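Local coordinates for arginine 3rd transport system periplasmic binding protein (Legionella pneumophila subsp. pneumophila str. Philadelphia 1, PDB 3KZG), which probably binds arginine in the periplasm and hands it to a membrane ABC transporter for uptake into the cell, at residues 48-53 and 62-67; 71-76 and 192-197; 83-88 and 207-212; 119-124 and 187-192. All coordinates share one frame; numbering follows the deposited sequence.

Interaction 1. Residues 48-53 and 62-67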
# COMPACT_ATOMS: atom_id res chain seq x y z
N GLU A 48 9.59 8.62 -34.18
CA GLU A 48 9.96 8.30 -35.54
C GLU A 48 10.11 6.79 -35.63
O GLU A 48 11.03 6.21 -35.04
CB GLU A 48 11.26 9.01 -35.92
CG GLU A 48 11.57 8.96 -37.40
CD GLU A 48 12.07 10.29 -37.92
OE1 GLU A 48 13.17 10.71 -37.51
OE2 GLU A 48 11.35 10.91 -38.73
N ALA A 49 9.19 6.15 -36.35
CA ALA A 49 9.19 4.70 -36.51
C ALA A 49 10.07 4.18 -37.63
O ALA A 49 10.01 4.65 -38.76
CB ALA A 49 7.76 4.22 -36.71
N TYR A 50 10.88 3.18 -37.29
CA TYR A 50 11.79 2.55 -38.24
C TYR A 50 11.57 1.06 -38.10
O TYR A 50 10.95 0.62 -37.14
CB TYR A 50 13.25 2.82 -37.87
CG TYR A 50 13.67 4.26 -37.91
CD1 TYR A 50 14.37 4.77 -39.00
CD2 TYR A 50 13.39 5.11 -36.84
CE1 TYR A 50 14.79 6.09 -39.03
CE2 TYR A 50 13.80 6.44 -36.86
CZ TYR A 50 14.50 6.92 -37.96
OH TYR A 50 14.91 8.23 -38.00
N ILE A 51 12.06 0.30 -39.06
CA ILE A 51 11.97 -1.14 -38.96
C ILE A 51 13.01 -1.41 -37.87
O ILE A 51 14.11 -0.86 -37.91
CB ILE A 51 12.40 -1.82 -40.27
CG1 ILE A 51 11.36 -1.53 -41.36
CG2 ILE A 51 12.54 -3.32 -40.07
CD1 ILE A 51 11.69 -2.18 -42.69
N PHE A 52 12.65 -2.23 -36.88
CA PHE A 52 13.54 -2.53 -35.75
C PHE A 52 15.05 -2.48 -36.02
O PHE A 52 15.77 -1.71 -35.38
CB PHE A 52 13.19 -3.90 -35.16
CG PHE A 52 13.92 -4.21 -33.88
CD1 PHE A 52 13.56 -3.58 -32.69
CD2 PHE A 52 15.01 -5.08 -33.87
CE1 PHE A 52 14.27 -3.81 -31.51
CE2 PHE A 52 15.73 -5.32 -32.70
CZ PHE A 52 15.36 -4.68 -31.51
N ASP A 53 15.52 -3.29 -36.96
CA ASP A 53 16.95 -3.34 -37.27
C ASP A 53 17.57 -2.01 -37.72
O ASP A 53 18.78 -1.81 -37.57
CB ASP A 53 17.22 -4.40 -38.33
CG ASP A 53 18.67 -4.86 -38.33
OD1 ASP A 53 19.12 -5.43 -39.35
OD2 ASP A 53 19.35 -4.65 -37.30
N ARG A 62 22.37 10.14 -35.57
CA ARG A 62 21.68 11.25 -34.93
C ARG A 62 20.38 11.64 -35.61
O ARG A 62 19.96 12.80 -35.53
CB ARG A 62 22.61 12.47 -34.84
CG ARG A 62 23.55 12.47 -33.63
CD ARG A 62 24.52 11.28 -33.62
NE ARG A 62 25.44 11.38 -32.49
CZ ARG A 62 26.33 10.44 -32.16
NH1 ARG A 62 26.43 9.33 -32.87
NH2 ARG A 62 27.13 10.62 -31.12
N GLU A 63 19.75 10.69 -36.29
CA GLU A 63 18.47 10.95 -36.95
C GLU A 63 17.44 11.13 -35.83
O GLU A 63 16.41 11.78 -36.01
CB GLU A 63 18.06 9.76 -37.83
CG GLU A 63 18.98 9.49 -39.01
CD GLU A 63 18.50 8.32 -39.87
OE1 GLU A 63 17.34 8.37 -40.33
OE2 GLU A 63 19.27 7.37 -40.08
N VAL A 64 17.75 10.54 -34.68
CA VAL A 64 16.90 10.62 -33.51
C VAL A 64 17.77 10.81 -32.27
O VAL A 64 18.94 10.43 -32.26
CB VAL A 64 16.08 9.33 -33.32
CG1 VAL A 64 15.18 9.13 -34.53
CG2 VAL A 64 17.01 8.15 -33.14
N ASP A 65 17.20 11.41 -31.23
CA ASP A 65 17.95 11.65 -30.00
C ASP A 65 18.04 10.42 -29.11
O ASP A 65 19.06 10.18 -28.47
CB ASP A 65 17.30 12.79 -29.23
CG ASP A 65 17.28 14.07 -30.01
OD1 ASP A 65 18.36 14.50 -30.44
OD2 ASP A 65 16.18 14.65 -30.20
N LEU A 66 16.96 9.65 -29.08
CA LEU A 66 16.89 8.46 -28.26
C LEU A 66 16.13 7.36 -28.98
O LEU A 66 15.49 7.60 -30.00
CB LEU A 66 16.17 8.78 -26.95
CG LEU A 66 16.79 9.86 -26.06
CD1 LEU A 66 15.79 10.29 -25.00
CD2 LEU A 66 18.07 9.33 -25.44
N VAL A 67 16.22 6.14 -28.45
CA VAL A 67 15.51 5.00 -29.00
C VAL A 67 14.89 4.19 -27.88
O VAL A 67 15.52 3.94 -26.85
CB VAL A 67 16.45 4.07 -29.81
CG1 VAL A 67 15.77 2.74 -30.06
CG2 VAL A 67 16.80 4.73 -31.14
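The ring of Tyr50 meets Glu63 at its edge and Val64 at an oblique angle. Glu63 OE1 lies near the ring plane, 3.7 Å from Tyr50 CE1, and the carboxylate is turned 80° to the ring. Val64 CG1 comes obliquely to the ring, 3.8 Å from Tyr50 CE2, and the two side chains pass alongside with opposed headings. With its CG set anti to the carbonyl carbon (chi1 -63°), Tyr50 sends its hydroxyl across to the turn at residues 63-64, where Tyr50 OH and Glu63 OE1 are 3.4 Å apart in a hydrogen bond that is weak and not settled. Glu48 OE1 lies 3.1 Å from Tyr50 OH. Glu48 reaches over to the turn as well, its OE1 lying 3.9 Å from Val64 CG1.

This is the closing turn of a beta-alpha-beta crossover in the first lobe of a type II periplasmic binding fold. Strand 44-50 leads through a short loop to helix 55-60, Arg62 ends that helix in a Schellman motif, and the chain returns as strand 66-67. Strand 4-13 is paired in parallel with both strands. Leu55 and Ala58 of the helix touch Tyr50, and Ala58 also touches Glu63.

Chemically the contact is a tyrosine hydroxyl facing two acids at a partly open edge of the lobe. Glu48 OE1 and Glu63 OE1 remain 5.6 Å apart, close enough for their like charges to be felt, and a hydroxyl near both would probably ease that repulsion.

Interaction 2. Residues 71-76 and 192-197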
# COMPACT_ATOMS: atom_id res chain seq x y z
N MSE A 71 14.17 -2.48 -26.21
CA MSE A 71 15.59 -2.70 -26.42
C MSE A 71 16.28 -3.34 -25.23
O MSE A 71 16.44 -2.72 -24.18
CB MSE A 71 16.28 -1.38 -26.73
CG MSE A 71 17.68 -1.57 -27.29
SE MSE A 71 17.57 -2.55 -28.97
CE MSE A 71 16.70 -1.17 -30.00
N ILE A 72 16.73 -4.58 -25.41
CA ILE A 72 17.40 -5.30 -24.34
C ILE A 72 18.86 -4.92 -24.14
O ILE A 72 19.66 -4.96 -25.07
CB ILE A 72 17.33 -6.82 -24.57
CG1 ILE A 72 15.87 -7.26 -24.73
CG2 ILE A 72 17.98 -7.55 -23.39
CD1 ILE A 72 15.70 -8.70 -25.11
N ILE A 73 19.19 -4.56 -22.90
CA ILE A 73 20.56 -4.20 -22.56
C ILE A 73 21.42 -5.45 -22.65
O ILE A 73 21.19 -6.43 -21.93
CB ILE A 73 20.67 -3.68 -21.11
CG1 ILE A 73 19.82 -2.44 -20.92
CG2 ILE A 73 22.13 -3.37 -20.78
CD1 ILE A 73 19.91 -1.88 -19.52
N THR A 74 22.41 -5.42 -23.53
CA THR A 74 23.32 -6.55 -23.70
C THR A 74 24.73 -6.00 -23.80
O THR A 74 24.92 -4.84 -24.18
CB THR A 74 23.04 -7.36 -24.99
OG1 THR A 74 23.36 -6.56 -26.13
CG2 THR A 74 21.58 -7.78 -25.06
N ASP A 75 25.72 -6.82 -23.47
CA ASP A 75 27.10 -6.37 -23.55
C ASP A 75 27.49 -5.98 -24.98
O ASP A 75 28.21 -5.01 -25.18
CB ASP A 75 28.04 -7.45 -23.02
CG ASP A 75 28.01 -7.55 -21.51
OD1 ASP A 75 28.13 -6.50 -20.84
OD2 ASP A 75 27.87 -8.68 -20.98
N GLU A 76 27.01 -6.74 -25.95
CA GLU A 76 27.32 -6.45 -27.35
C GLU A 76 26.88 -5.05 -27.76
O GLU A 76 27.61 -4.34 -28.45
CB GLU A 76 26.67 -7.48 -28.26
CG GLU A 76 27.27 -8.87 -28.13
CD GLU A 76 26.67 -9.87 -29.11
OE1 GLU A 76 25.45 -10.11 -29.05
OE2 GLU A 76 27.44 -10.41 -29.95
N GLY A 192 17.32 -6.29 -19.12
CA GLY A 192 16.16 -5.43 -19.09
C GLY A 192 15.97 -4.53 -20.30
O GLY A 192 16.91 -4.27 -21.03
N TYR A 193 14.73 -4.08 -20.52
CA TYR A 193 14.42 -3.20 -21.63
C TYR A 193 14.80 -1.80 -21.17
O TYR A 193 14.49 -1.41 -20.04
CB TYR A 193 12.93 -3.25 -22.00
CG TYR A 193 12.45 -4.60 -22.48
CD1 TYR A 193 13.09 -5.26 -23.53
CD2 TYR A 193 11.35 -5.24 -21.88
CE1 TYR A 193 12.66 -6.51 -23.97
CE2 TYR A 193 10.91 -6.49 -22.31
CZ TYR A 193 11.57 -7.12 -23.35
OH TYR A 193 11.16 -8.37 -23.78
N SER A 194 15.46 -1.05 -22.04
CA SER A 194 15.91 0.28 -21.67
C SER A 194 15.93 1.27 -22.82
O SER A 194 15.80 0.90 -23.99
CB SER A 194 17.31 0.17 -21.06
OG SER A 194 18.00 1.41 -21.12
N ILE A 195 16.08 2.55 -22.48
CA ILE A 195 16.15 3.62 -23.46
C ILE A 195 17.62 3.70 -23.88
O ILE A 195 18.51 3.84 -23.04
CB ILE A 195 15.65 4.94 -22.83
CG1 ILE A 195 14.18 4.78 -22.44
CG2 ILE A 195 15.82 6.10 -23.80
CD1 ILE A 195 13.60 5.98 -21.74
N MSE A 196 17.86 3.61 -25.19
CA MSE A 196 19.21 3.62 -25.74
C MSE A 196 19.63 4.96 -26.33
O MSE A 196 18.82 5.72 -26.84
CB MSE A 196 19.30 2.52 -26.80
CG MSE A 196 20.69 2.10 -27.21
SE MSE A 196 20.54 0.58 -28.39
CE MSE A 196 19.77 1.50 -29.93
N ALA A 197 20.93 5.25 -26.23
CA ALA A 197 21.44 6.50 -26.76
C ALA A 197 22.91 6.36 -27.12
O ALA A 197 23.53 5.33 -26.84
CB ALA A 197 21.26 7.61 -25.73
O HOH W 1 13.41 -0.08 -25.33
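Met71 O is gripped from segment 192-197 by one N-H and, more weakly, a C-H. The N-H of Ser194 bonds to it at 2.9 Å, with 152° at the hydrogen, and Tyr193 CA adds a C-H...O contact at 3.3 Å. In the other direction the bond from Ile73 N to Gly192 O is 3.0 Å long and straighter, at 170°. Together the two bonds flank a single beta bridge, Ile72 with Tyr193, which form a non-hydrogen-bonded antiparallel pair. The bridge fastens the loop after strand 66-67 to the chain that returns from the second lobe, at one of the crossing connections that join the lobes in type II periplasmic binding proteins.

Side chains seal the bridge. Ile72 and Tyr193 run alongside each other in the same direction, with Ile72 CG1 3.4 Å from Tyr193 CE1. Ile73 CG1 rests 3.6 Å from Ser194 CB, whose hydroxyl turns to the carbonyl of Ser84. The selenomethionine Met71, bent twice beyond CG, crosses the selenomethionine Met196 with its CG 3.7 Å from Met196 SE, and Phe83 touches both. A water accepts from Met71 N at 2.7 Å and donates to Ser194 O, continuing the pairing where the backbones diverge.

Interaction 3. Residues 83-88 and 207-212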
# COMPACT_ATOMS: atom_id res chain seq x y z
N PHE A 83 22.85 2.84 -22.19
CA PHE A 83 21.46 2.61 -21.83
C PHE A 83 21.05 3.34 -20.57
O PHE A 83 21.88 3.68 -19.73
CB PHE A 83 21.24 1.11 -21.64
CG PHE A 83 21.36 0.30 -22.90
CD1 PHE A 83 20.29 0.18 -23.76
CD2 PHE A 83 22.56 -0.34 -23.21
CE1 PHE A 83 20.39 -0.58 -24.93
CE2 PHE A 83 22.67 -1.10 -24.37
CZ PHE A 83 21.59 -1.22 -25.23
N SER A 84 19.75 3.59 -20.44
CA SER A 84 19.23 4.23 -19.25
C SER A 84 19.00 3.07 -18.29
O SER A 84 19.31 1.92 -18.61
CB SER A 84 17.88 4.87 -19.54
OG SER A 84 16.93 3.86 -19.82
N LEU A 85 18.47 3.37 -17.12
CA LEU A 85 18.15 2.30 -16.18
C LEU A 85 17.08 1.49 -16.90
O LEU A 85 16.26 2.05 -17.64
CB LEU A 85 17.58 2.88 -14.89
CG LEU A 85 18.46 3.87 -14.12
CD1 LEU A 85 17.69 4.43 -12.93
CD2 LEU A 85 19.73 3.17 -13.67
N PRO A 86 17.07 0.17 -16.72
CA PRO A 86 16.03 -0.62 -17.40
C PRO A 86 14.69 -0.23 -16.78
O PRO A 86 14.62 0.07 -15.58
CB PRO A 86 16.43 -2.06 -17.09
CG PRO A 86 17.09 -1.94 -15.74
CD PRO A 86 17.91 -0.68 -15.86
N TYR A 87 13.63 -0.21 -17.58
CA TYR A 87 12.30 0.14 -17.07
C TYR A 87 11.42 -1.08 -16.99
O TYR A 87 10.25 -0.98 -16.64
CB TYR A 87 11.63 1.18 -17.98
CG TYR A 87 11.53 0.81 -19.45
CD1 TYR A 87 10.55 -0.08 -19.91
CD2 TYR A 87 12.40 1.36 -20.38
CE1 TYR A 87 10.45 -0.39 -21.28
CE2 TYR A 87 12.31 1.06 -21.74
CZ TYR A 87 11.34 0.19 -22.19
OH TYR A 87 11.26 -0.10 -23.54
N MSE A 88 11.98 -2.24 -17.32
CA MSE A 88 11.21 -3.47 -17.31
C MSE A 88 12.14 -4.67 -17.48
O MSE A 88 13.15 -4.59 -18.19
CB MSE A 88 10.19 -3.42 -18.45
CG MSE A 88 9.29 -4.63 -18.59
SE MSE A 88 7.89 -4.33 -19.91
CE MSE A 88 7.05 -6.08 -19.86
N LYS A 207 19.58 12.35 -16.68
CA LYS A 207 18.35 13.06 -16.32
C LYS A 207 17.17 12.09 -16.44
O LYS A 207 16.23 12.13 -15.64
CB LYS A 207 18.16 14.28 -17.23
CG LYS A 207 19.23 15.37 -17.04
CD LYS A 207 19.11 16.51 -18.06
CE LYS A 207 19.54 16.05 -19.46
NZ LYS A 207 19.65 17.18 -20.45
N ILE A 208 17.21 11.22 -17.45
CA ILE A 208 16.14 10.24 -17.64
C ILE A 208 16.14 9.20 -16.51
O ILE A 208 15.08 8.71 -16.12
CB ILE A 208 16.29 9.53 -19.01
CG1 ILE A 208 16.01 10.52 -20.14
CG2 ILE A 208 15.34 8.33 -19.09
CD1 ILE A 208 16.32 9.97 -21.52
N ASN A 209 17.31 8.88 -15.99
CA ASN A 209 17.39 7.91 -14.90
C ASN A 209 16.71 8.48 -13.66
O ASN A 209 15.91 7.80 -13.00
CB ASN A 209 18.85 7.54 -14.60
CG ASN A 209 19.47 6.69 -15.69
OD1 ASN A 209 18.75 6.13 -16.53
ND2 ASN A 209 20.79 6.58 -15.69
N LYS A 210 17.01 9.74 -13.33
CA LYS A 210 16.39 10.36 -12.18
C LYS A 210 14.87 10.36 -12.35
O LYS A 210 14.15 10.03 -11.41
CB LYS A 210 16.89 11.80 -11.99
CG LYS A 210 18.35 11.87 -11.56
CD LYS A 210 18.72 13.20 -10.90
CE LYS A 210 18.70 14.36 -11.88
NZ LYS A 210 19.30 15.59 -11.28
N ILE A 211 14.40 10.69 -13.55
CA ILE A 211 12.97 10.71 -13.85
C ILE A 211 12.35 9.33 -13.64
O ILE A 211 11.25 9.22 -13.09
CB ILE A 211 12.69 11.15 -15.32
CG1 ILE A 211 13.09 12.61 -15.54
CG2 ILE A 211 11.21 10.98 -15.65
CD1 ILE A 211 12.37 13.58 -14.63
N LEU A 212 13.04 8.29 -14.10
CA LEU A 212 12.55 6.92 -13.95
C LEU A 212 12.43 6.55 -12.47
O LEU A 212 11.49 5.87 -12.08
CB LEU A 212 13.50 5.94 -14.65
CG LEU A 212 13.44 5.87 -16.19
CD1 LEU A 212 14.57 4.98 -16.70
CD2 LEU A 212 12.09 5.33 -16.63
O HOH W 2 22.30 4.51 -17.28
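Leu85 lies over one face of the Asn209 side-chain amide, with Leu85 CG 3.4 Å from Asn209 CG and nearly straight above it. The backbone N-H of Leu85 comes to the amide from that same side. It bonds to Asn209 OD1 at 2.8 Å, and because the donor stands 42° out of the plane of the side-chain carbonyl it does not point at a lone pair. The Asn209 CG, anti to its backbone carbonyl carbon (chi1 -71°), swings the amide off the helix and across the leucine. At the other end of the group, Asn209 ND2 gives its hydrogen to a water at 3.0 Å, and this water donates to Phe83 O, so both ends of the amide are tied to the loop.

Helix 202-217 of the first lobe is thereby joined to the irregular chain that follows strand 82-83 and leads to strand 91-97 in the second lobe. One turn further along the helix, Leu212 supplies the apolar part. Its CD1 lies 4.1 Å from Leu85 CB, and its CD2 lies at the fringe of the Tyr87 side chain, 4.4 Å from CB. The same Leu212 CD1 also approaches Leu85 O at 3.5 Å. Ser84 folds back beside them: its hydroxyl OG donates to Leu85 O at 2.9 Å and also takes the N-H of Ile195. Pro86 of a second subunit packs against Leu85, and Pro86 of this chain packs against Leu85 of that subunit.

Interaction 4. Residues 119-124 and 187-192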
# COMPACT_ATOMS: atom_id res chain seq x y z
N THR A 119 17.70 -8.49 -32.79
CA THR A 119 17.59 -8.86 -31.38
C THR A 119 18.64 -9.90 -31.03
O THR A 119 19.29 -10.46 -31.92
CB THR A 119 16.20 -9.48 -31.04
OG1 THR A 119 16.06 -10.73 -31.72
CG2 THR A 119 15.08 -8.55 -31.43
N PRO A 120 18.83 -10.17 -29.73
CA PRO A 120 19.82 -11.16 -29.32
C PRO A 120 19.21 -12.56 -29.29
O PRO A 120 19.82 -13.51 -28.79
CB PRO A 120 20.21 -10.68 -27.93
CG PRO A 120 18.90 -10.19 -27.40
CD PRO A 120 18.32 -9.42 -28.57
N TYR A 121 18.01 -12.69 -29.85
CA TYR A 121 17.30 -13.96 -29.85
C TYR A 121 17.92 -15.08 -30.70
O TYR A 121 17.85 -16.26 -30.32
CB TYR A 121 15.84 -13.74 -30.22
CG TYR A 121 15.11 -12.87 -29.21
CD1 TYR A 121 15.40 -12.98 -27.84
CD2 TYR A 121 14.12 -11.97 -29.61
CE1 TYR A 121 14.72 -12.20 -26.90
CE2 TYR A 121 13.44 -11.19 -28.67
CZ TYR A 121 13.75 -11.32 -27.32
OH TYR A 121 13.09 -10.56 -26.38
N ALA A 122 18.54 -14.72 -31.82
CA ALA A 122 19.18 -15.73 -32.65
C ALA A 122 20.28 -16.37 -31.80
O ALA A 122 20.44 -17.59 -31.77
CB ALA A 122 19.79 -15.09 -33.89
N ARG A 123 21.03 -15.52 -31.11
CA ARG A 123 22.11 -15.98 -30.26
C ARG A 123 21.59 -16.85 -29.12
O ARG A 123 22.22 -17.85 -28.76
CB ARG A 123 22.87 -14.78 -29.69
CG ARG A 123 24.08 -15.15 -28.85
CD ARG A 123 24.85 -13.91 -28.43
NE ARG A 123 25.40 -13.19 -29.57
CZ ARG A 123 26.33 -13.68 -30.39
NH1 ARG A 123 26.83 -14.89 -30.20
NH2 ARG A 123 26.77 -12.94 -31.41
N GLN A 124 20.44 -16.50 -28.57
CA GLN A 124 19.85 -17.27 -27.48
C GLN A 124 19.48 -18.67 -27.95
O GLN A 124 19.74 -19.67 -27.28
CB GLN A 124 18.61 -16.58 -26.93
CG GLN A 124 18.11 -17.20 -25.63
CD GLN A 124 16.70 -16.79 -25.29
OE1 GLN A 124 16.35 -15.62 -25.34
NE2 GLN A 124 15.88 -17.77 -24.92
N ILE A 187 11.89 -16.95 -20.72
CA ILE A 187 13.33 -17.08 -20.51
C ILE A 187 14.01 -15.74 -20.24
O ILE A 187 13.85 -14.79 -21.01
CB ILE A 187 14.01 -17.72 -21.74
CG1 ILE A 187 13.26 -18.99 -22.17
CG2 ILE A 187 15.46 -18.04 -21.42
CD1 ILE A 187 13.19 -20.06 -21.11
N SER A 188 14.78 -15.67 -19.17
CA SER A 188 15.48 -14.43 -18.84
C SER A 188 16.55 -14.19 -19.90
O SER A 188 17.34 -15.08 -20.21
CB SER A 188 16.13 -14.53 -17.46
OG SER A 188 16.71 -13.29 -17.09
N ILE A 189 16.57 -12.99 -20.46
CA ILE A 189 17.57 -12.67 -21.46
C ILE A 189 17.95 -11.20 -21.37
O ILE A 189 17.09 -10.33 -21.32
CB ILE A 189 17.06 -12.98 -22.89
CG1 ILE A 189 18.15 -12.65 -23.91
CG2 ILE A 189 15.78 -12.21 -23.15
CD1 ILE A 189 17.75 -12.88 -25.34
N GLY A 190 19.25 -10.94 -21.34
CA GLY A 190 19.70 -9.56 -21.25
C GLY A 190 19.49 -8.98 -19.86
O GLY A 190 19.15 -9.70 -18.92
N GLU A 191 19.69 -7.68 -19.73
CA GLU A 191 19.54 -7.02 -18.44
C GLU A 191 18.39 -6.02 -18.37
O GLU A 191 18.47 -5.03 -17.64
CB GLU A 191 20.86 -6.33 -18.08
CG GLU A 191 22.07 -7.26 -18.15
CD GLU A 191 23.36 -6.59 -17.72
OE1 GLU A 191 23.42 -6.08 -16.58
OE2 GLU A 191 24.33 -6.60 -18.51
N GLY A 192 17.32 -6.29 -19.12
CA GLY A 192 16.16 -5.43 -19.09
C GLY A 192 15.97 -4.53 -20.30
O GLY A 192 16.91 -4.27 -21.03
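The nearest CA atoms, of Gln124 and Ile189, are 7.9 Å apart, as the first turn of a helix passes the chain leaving strand 180-188. Pro120 holds the N-cap position, and Pro120 O takes the first-turn bond from Gln124 N. Thr119 OG1 adds a weak bond from Tyr121 N.

Side chains bridge the gap, and Ile189 does most of the work. Both of its torsions are extended (chi1 -180°, chi2 -179°), which carries CD1 straight in among three residues of the helix start. There Ile189 CD1 lies 3.6 Å from Pro120 CG. It is 3.4 Å from Tyr121 CD1. From Gln124 OE1 the same methyl is only 3.1 Å away, a tight fit. Tyr121 and Ile189 cross at about a right angle. While CD1 reaches the ring obliquely, the second branch, Ile189 CG2, sits at the ring edge in its plane, 3.9 Å from Tyr121 CE1. Gln124 stretches out, its CG anti to the backbone N, and lays NE2 against Ile187 CG2 at 3.5 Å.

The polar ends are held elsewhere: Gln124 OE1 by the hydroxyl of Ser92, and the Tyr121 hydroxyl by Asp158, while Gln124 NE2 also has a hydrogen-bond partner outside the contact. Those bonds help to position the amide and the tyrosine hydroxyl, and Ser92, on neighbouring strand 91-97, also touches both Ile187 and Ile189. The arrangement is that of a helix start set over an outer strand in the second lobe of a type II periplasmic binding protein, at the point where the strand leaves its sheet and the chain heads back to the first lobe.

Interactions 2 and 3 are buried, interaction 1 is partly so, and interaction 4 is a surface contact. Their chemistry follows: interaction 2 pairs backbones, interaction 3 relies on a side-chain amide taking a backbone N-H, interaction 1 sets a hydroxyl among acids, and interaction 4 is mostly apolar. Interactions 2 and 4 share Gly192 and are joined by the Glu76–Arg123 salt bridge and by Ile73 O with Glu191 N. Tyr193 is probably hydrogen-bonded through its backbone to Tyr87 and Met88 of interaction 3, and Met196 to Val67 of interaction 1. Phe52, in interaction 1, packs on both Met71 and Thr119, and interactions 3 and 4 both meet the second subunit at their touching or flanking residues.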